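Local coordinates for uncharacterized protein MJ1062 (Methanocaldococcus jannaschii, PDB 3EO4) that is of unknown function, though this C-terminal GNAT-type domain of a longer protein probably transfers acyl groups, at residues E60-L68 with G79-N87; D21-S32 with P46-W56. All blocks are in the same frame, centred on the assembly; numbering follows the deposited sequence.

Interaction 1: residues E60-L68 with G79-N87; sequences ENRVDWIIL and GSVNVSQLN
Val63 and Val83 face each other as an antiparallel hydrogen-bonded pair: Val63 N gives to Val83 O at 2.9 Å, and Val83 N returns the bond to Val63 O. Trp65 and Val81 repeat the pattern, with Trp65 N to Val81 O at 2.7 Å. Trp65 O accepts from two donors, Val81 N and Ser80 OG, the latter at 2.7 Å. Ser80 turns OG away from its backbone N (chi1 -176°) and meets that oxygen from the face opposite to Val81 N. Past the strands, Leu86 N donates to Asn61 O at 3.0 Å.

The polar side chains of Arg62, Asp64 and Asn82 gather on one face. Arg62 forms a salt bridge with Asp64, side-on, NE to OD2 and NH2 to OD1, both in the guanidinium plane and on syn lone pairs. Asp64 OD2 also meets Arg59 in a salt bridge. Water 2 donates to Asp64 OD1 and Ser80 OG and accepts from Asn82 ND2. A leucine in place of Arg62 would probably leave Asp64 with Arg59 as its main counter-charge and let its carboxylate turn.

The other face is apolar. Trp65 CZ3 lies 4.1 Å from Val83 CG1, which comes in at the ring edge, while Val63 CG1 covers one ring face. Ile67 CD1 packs 4.1 Å from Val81 CB. Helix 107-121 covers this side.

At the open end the amides of Asn61 and Asn87 stack, their planes 4° apart. Both residues, with Leu86, line a pocket holding a polyether, probably from the crystallisation liquor. The whole is a beta hairpin, strands 63-71 and 74-84, in the central antiparallel sheet of a GNAT-type acetyltransferase domain.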
loop_
_atom_site.group_PDB
_atom_site.type_symbol
_atom_site.label_atom_id
_atom_site.label_comp_id
_atom_site.label_asym_id
_atom_site.label_seq_id
_atom_site.Cartn_x
_atom_site.Cartn_y
_atom_site.Cartn_z
ATOM N N GLU A 60 -7.542 20.084 -8.118
ATOM C CA GLU A 60 -7.464 21.169 -9.092
ATOM C C GLU A 60 -6.035 21.653 -9.197
ATOM O O GLU A 60 -5.291 21.604 -8.208
ATOM C CB GLU A 60 -8.337 22.342 -8.663
ATOM C CG GLU A 60 -9.705 22.327 -9.289
ATOM C CD GLU A 60 -10.810 22.324 -8.244
ATOM O OE1 GLU A 60 -10.471 22.317 -7.024
ATOM O OE2 GLU A 60 -12.008 22.317 -8.641
ATOM N N ASN A 61 -5.669 22.133 -10.386
ATOM C CA ASN A 61 -4.352 22.742 -10.638
ATOM C C ASN A 61 -3.197 21.837 -10.238
ATOM O O ASN A 61 -2.156 22.302 -9.767
ATOM C CB ASN A 61 -4.251 24.104 -9.926
ATOM C CG ASN A 61 -5.277 25.088 -10.420
ATOM O OD1 ASN A 61 -5.271 25.466 -11.596
ATOM N ND2 ASN A 61 -6.176 25.500 -9.543
ATOM N N ARG A 62 -3.395 20.535 -10.405
ATOM C CA ARG A 62 -2.358 19.567 -10.100
ATOM C C ARG A 62 -2.407 18.409 -11.071
ATOM O O ARG A 62 -3.408 18.196 -11.753
ATOM C CB ARG A 62 -2.474 19.049 -8.665
ATOM C CG ARG A 62 -3.768 18.316 -8.325
ATOM C CD ARG A 62 -3.749 17.857 -6.853
ATOM N NE ARG A 62 -2.777 16.793 -6.555
ATOM C CZ ARG A 62 -2.006 16.763 -5.458
ATOM N NH1 ARG A 62 -2.056 17.751 -4.576
ATOM N NH2 ARG A 62 -1.171 15.748 -5.243
ATOM N N VAL A 63 -1.293 17.698 -11.151
ATOM C CA VAL A 63 -1.189 16.475 -11.907
ATOM C C VAL A 63 -0.520 15.475 -10.960
ATOM O O VAL A 63 0.412 15.848 -10.229
ATOM C CB VAL A 63 -0.331 16.674 -13.165
ATOM C CG1 VAL A 63 0.045 15.308 -13.810
ATOM C CG2 VAL A 63 -1.026 17.592 -14.168
ATOM N N ASP A 64 -1.020 14.236 -10.945
ATOM C CA ASP A 64 -0.393 13.162 -10.182
ATOM C C ASP A 64 0.010 12.027 -11.100
ATOM O O ASP A 64 -0.740 11.646 -12.009
ATOM C CB ASP A 64 -1.360 12.619 -9.133
ATOM C CG ASP A 64 -1.702 13.639 -8.084
ATOM O OD1 ASP A 64 -1.083 13.596 -6.994
ATOM O OD2 ASP A 64 -2.591 14.481 -8.350
ATOM N N TRP A 65 1.203 11.495 -10.879
ATOM C CA TRP A 65 1.685 10.349 -11.656
ATOM C C TRP A 65 1.963 9.183 -10.714
ATOM O O TRP A 65 2.250 9.369 -9.533
ATOM C CB TRP A 65 2.987 10.666 -12.395
ATOM C CG TRP A 65 2.985 11.695 -13.489
ATOM C CD1 TRP A 65 2.890 11.454 -14.843
ATOM C CD2 TRP A 65 3.197 13.121 -13.356
ATOM N NE1 TRP A 65 2.993 12.636 -15.546
ATOM C CE2 TRP A 65 3.188 13.670 -14.665
ATOM C CE3 TRP A 65 3.369 13.984 -12.263
ATOM C CZ2 TRP A 65 3.337 15.052 -14.912
ATOM C CZ3 TRP A 65 3.527 15.366 -12.508
ATOM C CH2 TRP A 65 3.507 15.882 -13.822
ATOM N N ILE A 66 1.860 7.979 -11.254
ATOM C CA ILE A 66 2.414 6.795 -10.654
ATOM C C ILE A 66 3.812 6.621 -11.247
ATOM O O ILE A 66 4.012 6.793 -12.459
ATOM C CB ILE A 66 1.572 5.535 -11.042
ATOM C CG1 ILE A 66 0.102 5.730 -10.650
ATOM C CG2 ILE A 66 2.115 4.292 -10.392
ATOM C CD1 ILE A 66 -0.090 5.977 -9.138
ATOM N N ILE A 67 4.754 6.243 -10.393
ATOM C CA ILE A 67 6.124 5.933 -10.799
ATOM C C ILE A 67 6.240 4.429 -11.069
ATOM O O ILE A 67 5.945 3.616 -10.207
ATOM C CB ILE A 67 7.120 6.319 -9.691
ATOM C CG1 ILE A 67 6.928 7.794 -9.277
ATOM C CG2 ILE A 67 8.548 5.978 -10.124
ATOM C CD1 ILE A 67 7.630 8.169 -7.977
ATOM N N LEU A 68 6.664 4.077 -12.270
ATOM C CA LEU A 68 6.801 2.700 -12.653
ATOM C C LEU A 68 8.269 2.354 -12.717
ATOM O O LEU A 68 9.054 3.121 -13.243
ATOM C CB LEU A 68 6.193 2.520 -14.027
ATOM C CG LEU A 68 4.700 2.219 -14.222
ATOM C CD1 LEU A 68 3.790 2.625 -13.087
ATOM C CD2 LEU A 68 4.211 2.750 -15.585
ATOM N N GLY A 79 5.807 4.082 -6.575
ATOM C CA GLY A 79 5.598 5.340 -5.861
ATOM C C GLY A 79 4.694 6.285 -6.613
ATOM O O GLY A 79 4.050 5.902 -7.607
ATOM N N SER A 80 4.650 7.534 -6.149
ATOM C CA SER A 80 3.895 8.554 -6.824
ATOM C C SER A 80 4.635 9.881 -6.798
ATOM O O SER A 80 5.284 10.220 -5.797
ATOM C CB SER A 80 2.542 8.718 -6.172
ATOM O OG SER A 80 1.780 9.675 -6.911
ATOM N N VAL A 81 4.512 10.635 -7.892
ATOM C CA VAL A 81 5.096 11.981 -7.990
ATOM C C VAL A 81 4.009 12.904 -8.523
ATOM O O VAL A 81 3.151 12.467 -9.306
ATOM C CB VAL A 81 6.400 11.995 -8.854
ATOM C CG1 VAL A 81 6.110 11.705 -10.323
ATOM C CG2 VAL A 81 7.208 13.305 -8.656
ATOM N N ASN A 82 4.011 14.156 -8.063
ATOM C CA ASN A 82 2.918 15.095 -8.327
ATOM C C ASN A 82 3.412 16.548 -8.352
ATOM O O ASN A 82 4.464 16.845 -7.770
ATOM C CB ASN A 82 1.782 14.940 -7.289
ATOM C CG ASN A 82 2.211 15.324 -5.873
ATOM O OD1 ASN A 82 2.698 16.431 -5.634
ATOM N ND2 ASN A 82 1.996 14.429 -4.925
ATOM N N VAL A 83 2.668 17.418 -9.064
ATOM C CA VAL A 83 2.863 18.881 -9.055
ATOM C C VAL A 83 1.525 19.519 -8.815
ATOM O O VAL A 83 0.531 19.114 -9.396
ATOM C CB VAL A 83 3.415 19.460 -10.387
ATOM C CG1 VAL A 83 4.718 18.810 -10.724
ATOM C CG2 VAL A 83 2.475 19.179 -11.528
ATOM N N SER A 84 1.511 20.522 -7.957
ATOM C CA SER A 84 0.276 21.215 -7.652
ATOM C C SER A 84 0.576 22.714 -7.684
ATOM O O SER A 84 1.735 23.106 -7.873
ATOM C CB SER A 84 -0.250 20.751 -6.290
ATOM O OG SER A 84 0.711 20.970 -5.269
ATOM N N GLN A 85 -0.453 23.539 -7.525
ATOM C CA GLN A 85 -0.331 24.991 -7.650
ATOM C C GLN A 85 0.148 25.409 -9.050
ATOM O O GLN A 85 0.947 26.329 -9.184
ATOM C CB GLN A 85 0.563 25.561 -6.523
ATOM C CG GLN A 85 0.083 25.146 -5.132
ATOM C CD GLN A 85 1.021 25.533 -4.004
ATOM O OE1 GLN A 85 1.424 24.685 -3.212
ATOM N NE2 GLN A 85 1.334 26.826 -3.888
ATOM N N LEU A 86 -0.351 24.727 -10.082
ATOM C CA LEU A 86 0.008 24.980 -11.488
ATOM C C LEU A 86 -0.533 26.297 -12.008
ATOM O O LEU A 86 -0.123 26.762 -13.079
ATOM C CB LEU A 86 -0.518 23.849 -12.395
ATOM C CG LEU A 86 0.249 22.522 -12.344
ATOM C CD1 LEU A 86 -0.511 21.429 -13.126
ATOM C CD2 LEU A 86 1.757 22.672 -12.794
ATOM N N ASN A 87 -1.471 26.880 -11.265
ATOM C CA ASN A 87 -1.990 28.200 -11.578
ATOM C C ASN A 87 -1.113 29.340 -11.078
ATOM O O ASN A 87 -1.502 30.496 -11.171
ATOM C CB ASN A 87 -3.435 28.352 -11.077
ATOM C CG ASN A 87 -3.581 28.110 -9.580
ATOM O OD1 ASN A 87 -4.462 28.686 -8.960
ATOM N ND2 ASN A 87 -2.740 27.253 -8.999
HETATM O O HOH W 1 -3.226 22.747 -6.769
HETATM O O HOH W 2 0.490 11.681 -5.650
#

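Interaction 2: residues D21-S32 with P46-W56; sequences DNDLELLMAWRS and PLKWEEHYSWW
His52 reaches across to the backbone of the other helix: its NE2 donates to Leu24 O at 2.8 Å. The bond is bent, 131° at the hydrogen, and the oxygen sits 30° out of the imidazole plane. Leu24 O already takes Met28 N, which comes from the opposite face of the carbonyl. Met28, a selenomethionine, lays CB over one face of the His52 ring, 3.7 Å from its centroid. Its CG is anti to the backbone N, and the bend at chi3 brings CE to the edge of the Trp49 ring, 3.6 Å from CE3, in an edge-on Met-aromatic contact.

Helices 24-31 and 49-56 pack here at 120°, their axes 10.9 Å apart, in the N-terminal helical part of the GNAT-type domain. Leu24 is a knob in a hole made by Trp49, His52, Tyr53 and Trp56. Its CD1 stands almost squarely over the five-membered ring of Trp56.

At the far end Leu47 N donates to Ser32 OG at 3.2 Å. Ser32 OG in turn gives to Met28 O, and water 3 joins it to Leu47 O. Leu47 CD2 packs 3.6 Å from Arg31 CB. The second subunit adds Arg76, in a cation-pi contact with Trp49.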
loop_
_atom_site.group_PDB
_atom_site.type_symbol
_atom_site.label_atom_id
_atom_site.label_comp_id
_atom_site.label_asym_id
_atom_site.label_seq_id
_atom_site.Cartn_x
_atom_site.Cartn_y
_atom_site.Cartn_z
ATOM N N ASP A 21 -8.202 6.098 -11.301
ATOM C CA ASP A 21 -9.096 5.669 -10.205
ATOM C C ASP A 21 -8.631 4.383 -9.572
ATOM O O ASP A 21 -8.752 4.171 -8.369
ATOM C CB ASP A 21 -10.511 5.412 -10.736
ATOM C CG ASP A 21 -11.358 6.657 -10.769
ATOM O OD1 ASP A 21 -10.803 7.743 -10.521
ATOM O OD2 ASP A 21 -12.575 6.556 -11.038
ATOM N N ASN A 22 -8.153 3.489 -10.430
ATOM C CA ASN A 22 -7.716 2.151 -10.020
ATOM C C ASN A 22 -6.486 2.137 -9.103
ATOM O O ASN A 22 -6.246 1.152 -8.397
ATOM C CB ASN A 22 -7.475 1.272 -11.254
ATOM C CG ASN A 22 -8.730 1.094 -12.099
ATOM O OD1 ASN A 22 -9.777 0.646 -11.609
ATOM N ND2 ASN A 22 -8.640 1.462 -13.384
ATOM N N ASP A 23 -5.720 3.226 -9.109
ATOM C CA ASP A 23 -4.473 3.338 -8.340
ATOM C C ASP A 23 -4.729 3.874 -6.941
ATOM O O ASP A 23 -3.813 3.945 -6.126
ATOM C CB ASP A 23 -3.487 4.287 -9.045
ATOM C CG ASP A 23 -3.053 3.788 -10.443
ATOM O OD1 ASP A 23 -3.075 4.579 -11.421
ATOM O OD2 ASP A 23 -2.704 2.608 -10.565
ATOM N N LEU A 24 -5.979 4.234 -6.670
ATOM C CA LEU A 24 -6.320 5.033 -5.485
ATOM C C LEU A 24 -6.050 4.310 -4.177
ATOM O O LEU A 24 -5.545 4.918 -3.217
ATOM C CB LEU A 24 -7.763 5.516 -5.540
ATOM C CG LEU A 24 -8.084 6.757 -6.383
ATOM C CD1 LEU A 24 -9.572 7.059 -6.321
ATOM C CD2 LEU A 24 -7.300 7.982 -5.926
ATOM N N GLU A 25 -6.370 3.014 -4.159
ATOM C CA GLU A 25 -6.194 2.172 -2.965
ATOM C C GLU A 25 -4.725 1.934 -2.693
ATOM O O GLU A 25 -4.328 1.880 -1.555
ATOM C CB GLU A 25 -6.939 0.827 -3.062
ATOM C CG GLU A 25 -8.467 0.921 -3.371
ATOM C CD GLU A 25 -8.758 0.807 -4.879
ATOM O OE1 GLU A 25 -8.137 1.544 -5.680
ATOM O OE2 GLU A 25 -9.585 -0.041 -5.279
ATOM N N LEU A 26 -3.932 1.761 -3.750
ATOM C CA LEU A 26 -2.499 1.562 -3.596
ATOM C C LEU A 26 -1.843 2.845 -3.071
ATOM O O LEU A 26 -1.056 2.798 -2.124
ATOM C CB LEU A 26 -1.862 1.145 -4.912
ATOM C CG LEU A 26 -0.346 1.135 -4.997
ATOM C CD1 LEU A 26 0.231 0.205 -3.950
ATOM C CD2 LEU A 26 0.066 0.632 -6.413
ATOM N N LEU A 27 -2.183 3.974 -3.690
ATOM C CA LEU A 27 -1.753 5.273 -3.188
ATOM C C LEU A 27 -2.162 5.477 -1.734
ATOM O O LEU A 27 -1.334 5.869 -0.904
ATOM C CB LEU A 27 -2.239 6.419 -4.078
ATOM C CG LEU A 27 -1.719 7.810 -3.636
ATOM C CD1 LEU A 27 -0.175 8.010 -3.821
ATOM C CD2 LEU A 27 -2.511 8.984 -4.282
HETATM N N MSE A 28 -3.409 5.195 -1.389
HETATM C CA MSE A 28 -3.783 5.320 0.038
HETATM C C MSE A 28 -2.950 4.380 0.925
HETATM O O MSE A 28 -2.582 4.741 2.027
HETATM C CB MSE A 28 -5.267 5.067 0.268
HETATM C CG MSE A 28 -5.679 5.296 1.702
HETATM SE SE MSE A 28 -7.611 5.058 1.941
HETATM C CE MSE A 28 -7.760 3.286 1.151
ATOM N N ALA A 29 -2.663 3.181 0.446
ATOM C CA ALA A 29 -1.908 2.214 1.237
ATOM C C ALA A 29 -0.477 2.682 1.566
ATOM O O ALA A 29 0.019 2.489 2.689
ATOM C CB ALA A 29 -1.891 0.859 0.563
ATOM N N TRP A 30 0.161 3.324 0.603
ATOM C CA TRP A 30 1.444 3.959 0.854
ATOM C C TRP A 30 1.346 5.111 1.871
ATOM O O TRP A 30 2.142 5.194 2.791
ATOM C CB TRP A 30 2.001 4.496 -0.443
ATOM C CG TRP A 30 2.448 3.446 -1.403
ATOM C CD1 TRP A 30 2.962 2.191 -1.112
ATOM C CD2 TRP A 30 2.458 3.573 -2.827
ATOM N NE1 TRP A 30 3.293 1.536 -2.291
ATOM C CE2 TRP A 30 2.991 2.365 -3.354
ATOM C CE3 TRP A 30 2.084 4.602 -3.710
ATOM C CZ2 TRP A 30 3.149 2.158 -4.736
ATOM C CZ3 TRP A 30 2.225 4.390 -5.076
ATOM C CH2 TRP A 30 2.777 3.168 -5.577
ATOM N N ARG A 31 0.378 5.995 1.703
ATOM C CA ARG A 31 0.240 7.147 2.611
ATOM C C ARG A 31 -0.249 6.821 4.016
ATOM O O ARG A 31 -0.261 7.708 4.891
ATOM C CB ARG A 31 -0.703 8.197 1.990
ATOM C CG ARG A 31 -0.190 8.712 0.651
ATOM C CD ARG A 31 -0.963 9.956 0.213
ATOM N NE ARG A 31 -0.240 11.184 0.565
ATOM C CZ ARG A 31 -0.396 11.871 1.693
ATOM N NH1 ARG A 31 0.336 12.966 1.886
ATOM N NH2 ARG A 31 -1.273 11.476 2.624
ATOM N N SER A 32 -0.734 5.598 4.208
ATOM C CA SER A 32 -1.251 5.155 5.496
ATOM C C SER A 32 -0.188 4.366 6.224
ATOM O O SER A 32 -0.431 3.839 7.284
ATOM C CB SER A 32 -2.530 4.327 5.330
ATOM O OG SER A 32 -3.530 5.066 4.622
ATOM N N PRO A 46 -3.357 6.477 10.006
ATOM C CA PRO A 46 -3.631 6.079 8.626
ATOM C C PRO A 46 -4.790 6.904 8.063
ATOM O O PRO A 46 -5.568 7.480 8.824
ATOM C CB PRO A 46 -4.056 4.611 8.766
ATOM C CG PRO A 46 -3.489 4.177 10.034
ATOM C CD PRO A 46 -3.570 5.356 10.939
ATOM N N LEU A 47 -4.905 6.952 6.743
ATOM C CA LEU A 47 -5.984 7.708 6.085
ATOM C C LEU A 47 -7.315 6.987 6.137
ATOM O O LEU A 47 -7.355 5.780 6.315
ATOM C CB LEU A 47 -5.607 7.930 4.629
ATOM C CG LEU A 47 -4.895 9.203 4.172
ATOM C CD1 LEU A 47 -4.027 9.870 5.242
ATOM C CD2 LEU A 47 -4.130 8.925 2.896
ATOM N N LYS A 48 -8.413 7.715 5.984
ATOM C CA LYS A 48 -9.710 7.074 5.784
ATOM C C LYS A 48 -10.081 7.233 4.311
ATOM O O LYS A 48 -9.783 8.260 3.705
ATOM C CB LYS A 48 -10.768 7.692 6.703
ATOM C CG LYS A 48 -10.321 7.702 8.152
ATOM C CD LYS A 48 -11.405 8.184 9.109
ATOM C CE LYS A 48 -10.776 8.551 10.426
ATOM N NZ LYS A 48 -11.801 8.959 11.414
ATOM N N TRP A 49 -10.708 6.214 3.729
ATOM C CA TRP A 49 -11.148 6.287 2.338
ATOM C C TRP A 49 -11.929 7.591 2.049
ATOM O O TRP A 49 -11.623 8.289 1.080
ATOM C CB TRP A 49 -11.977 5.061 1.962
ATOM C CG TRP A 49 -12.507 5.111 0.551
ATOM C CD1 TRP A 49 -13.799 5.321 0.166
ATOM C CD2 TRP A 49 -11.749 4.925 -0.659
ATOM N NE1 TRP A 49 -13.892 5.296 -1.209
ATOM C CE2 TRP A 49 -12.646 5.064 -1.736
ATOM C CE3 TRP A 49 -10.389 4.677 -0.931
ATOM C CZ2 TRP A 49 -12.241 4.938 -3.073
ATOM C CZ3 TRP A 49 -9.977 4.567 -2.272
ATOM C CH2 TRP A 49 -10.907 4.690 -3.318
ATOM N N GLU A 50 -12.898 7.938 2.892
ATOM C CA GLU A 50 -13.694 9.144 2.635
ATOM C C GLU A 50 -12.818 10.392 2.468
ATOM O O GLU A 50 -13.029 11.160 1.542
ATOM C CB GLU A 50 -14.806 9.329 3.687
ATOM C CG GLU A 50 -14.300 9.846 5.015
ATOM C CD GLU A 50 -14.775 9.020 6.181
ATOM O OE1 GLU A 50 -15.766 9.455 6.826
ATOM O OE2 GLU A 50 -14.160 7.938 6.444
ATOM N N GLU A 51 -11.787 10.540 3.307
ATOM C CA GLU A 51 -10.830 11.647 3.191
ATOM C C GLU A 51 -9.993 11.542 1.915
ATOM O O GLU A 51 -9.784 12.517 1.200
ATOM C CB GLU A 51 -9.850 11.637 4.361
ATOM C CG GLU A 51 -10.466 11.687 5.753
ATOM C CD GLU A 51 -9.449 11.343 6.857
ATOM O OE1 GLU A 51 -8.381 10.716 6.572
ATOM O OE2 GLU A 51 -9.747 11.687 8.033
ATOM N N HIS A 52 -9.491 10.348 1.661
ATOM C CA HIS A 52 -8.711 10.103 0.475
ATOM C C HIS A 52 -9.508 10.367 -0.811
ATOM O O HIS A 52 -8.989 10.943 -1.773
ATOM C CB HIS A 52 -8.210 8.668 0.513
ATOM C CG HIS A 52 -7.268 8.329 -0.590
ATOM N ND1 HIS A 52 -6.075 8.990 -0.779
ATOM C CD2 HIS A 52 -7.329 7.377 -1.549
ATOM C CE1 HIS A 52 -5.449 8.474 -1.819
ATOM N NE2 HIS A 52 -6.186 7.487 -2.301
ATOM N N TYR A 53 -10.757 9.922 -0.822
ATOM C CA TYR A 53 -11.571 10.000 -2.020
ATOM C C TYR A 53 -12.088 11.424 -2.226
ATOM O O TYR A 53 -12.237 11.897 -3.353
ATOM C CB TYR A 53 -12.733 8.992 -1.952
ATOM C CG TYR A 53 -13.401 8.777 -3.287
ATOM C CD1 TYR A 53 -12.698 8.168 -4.325
ATOM C CD2 TYR A 53 -14.704 9.215 -3.530
ATOM C CE1 TYR A 53 -13.266 7.967 -5.554
ATOM C CE2 TYR A 53 -15.291 9.022 -4.778
ATOM C CZ TYR A 53 -14.544 8.387 -5.785
ATOM O OH TYR A 53 -15.044 8.158 -7.043
ATOM N N SER A 54 -12.344 12.116 -1.126
ATOM C CA SER A 54 -12.728 13.523 -1.204
ATOM C C SER A 54 -11.555 14.369 -1.741
ATOM O O SER A 54 -11.780 15.291 -2.527
ATOM C CB SER A 54 -13.242 14.001 0.147
ATOM O OG SER A 54 -13.168 15.399 0.252
ATOM N N TRP A 55 -10.312 14.029 -1.370
ATOM C CA TRP A 55 -9.133 14.631 -2.010
ATOM C C TRP A 55 -9.187 14.419 -3.526
ATOM O O TRP A 55 -9.049 15.358 -4.305
ATOM C CB TRP A 55 -7.816 14.073 -1.429
ATOM C CG TRP A 55 -6.617 14.364 -2.290
ATOM C CD1 TRP A 55 -5.915 15.522 -2.332
ATOM C CD2 TRP A 55 -5.983 13.475 -3.255
ATOM N NE1 TRP A 55 -4.885 15.428 -3.259
ATOM C CE2 TRP A 55 -4.915 14.189 -3.844
ATOM C CE3 TRP A 55 -6.233 12.164 -3.685
ATOM C CZ2 TRP A 55 -4.094 13.635 -4.829
ATOM C CZ3 TRP A 55 -5.414 11.605 -4.680
ATOM C CH2 TRP A 55 -4.357 12.340 -5.240
ATOM N N TRP A 56 -9.431 13.185 -3.934
ATOM C CA TRP A 56 -9.401 12.788 -5.337
ATOM C C TRP A 56 -10.450 13.514 -6.183
ATOM O O TRP A 56 -10.150 13.955 -7.296
ATOM C CB TRP A 56 -9.565 11.272 -5.435
ATOM C CG TRP A 56 -9.896 10.777 -6.785
ATOM C CD1 TRP A 56 -11.114 10.369 -7.230
ATOM C CD2 TRP A 56 -8.991 10.605 -7.877
ATOM N NE1 TRP A 56 -11.030 9.953 -8.534
ATOM C CE2 TRP A 56 -9.733 10.091 -8.957
ATOM C CE3 TRP A 56 -7.621 10.834 -8.047
ATOM C CZ2 TRP A 56 -9.152 9.808 -10.200
ATOM C CZ3 TRP A 56 -7.043 10.547 -9.293
ATOM C CH2 TRP A 56 -7.803 10.036 -10.337
HETATM O O HOH W 3 -5.867 3.512 5.441
#

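Interaction 1 lies near the middle of the chain, about 7 Å from its centre. Interaction 2 lies farther out, about 15 Å from it, beside the second subunit. Interaction 1 ties two neighbouring strands of one sheet, chiefly by backbone bonds. Interaction 2 joins two helices, chiefly by aromatic and aliphatic side chains, with few polar bonds. They share no segment, but helix 49-58 is followed, after a short loop, by strand 63-71. They also touch: Arg62 NH2 is 3.6 Å from Trp55 CZ2, and Ser80 CB is 3.7 Å from Leu27 CD1. The helices thus pack against the hairpin face that carries Arg62 and Ser80. Asn82 and Arg31 each bind a sulfonate oxygen of MES, probably a crystallisation additive and probably the same molecule.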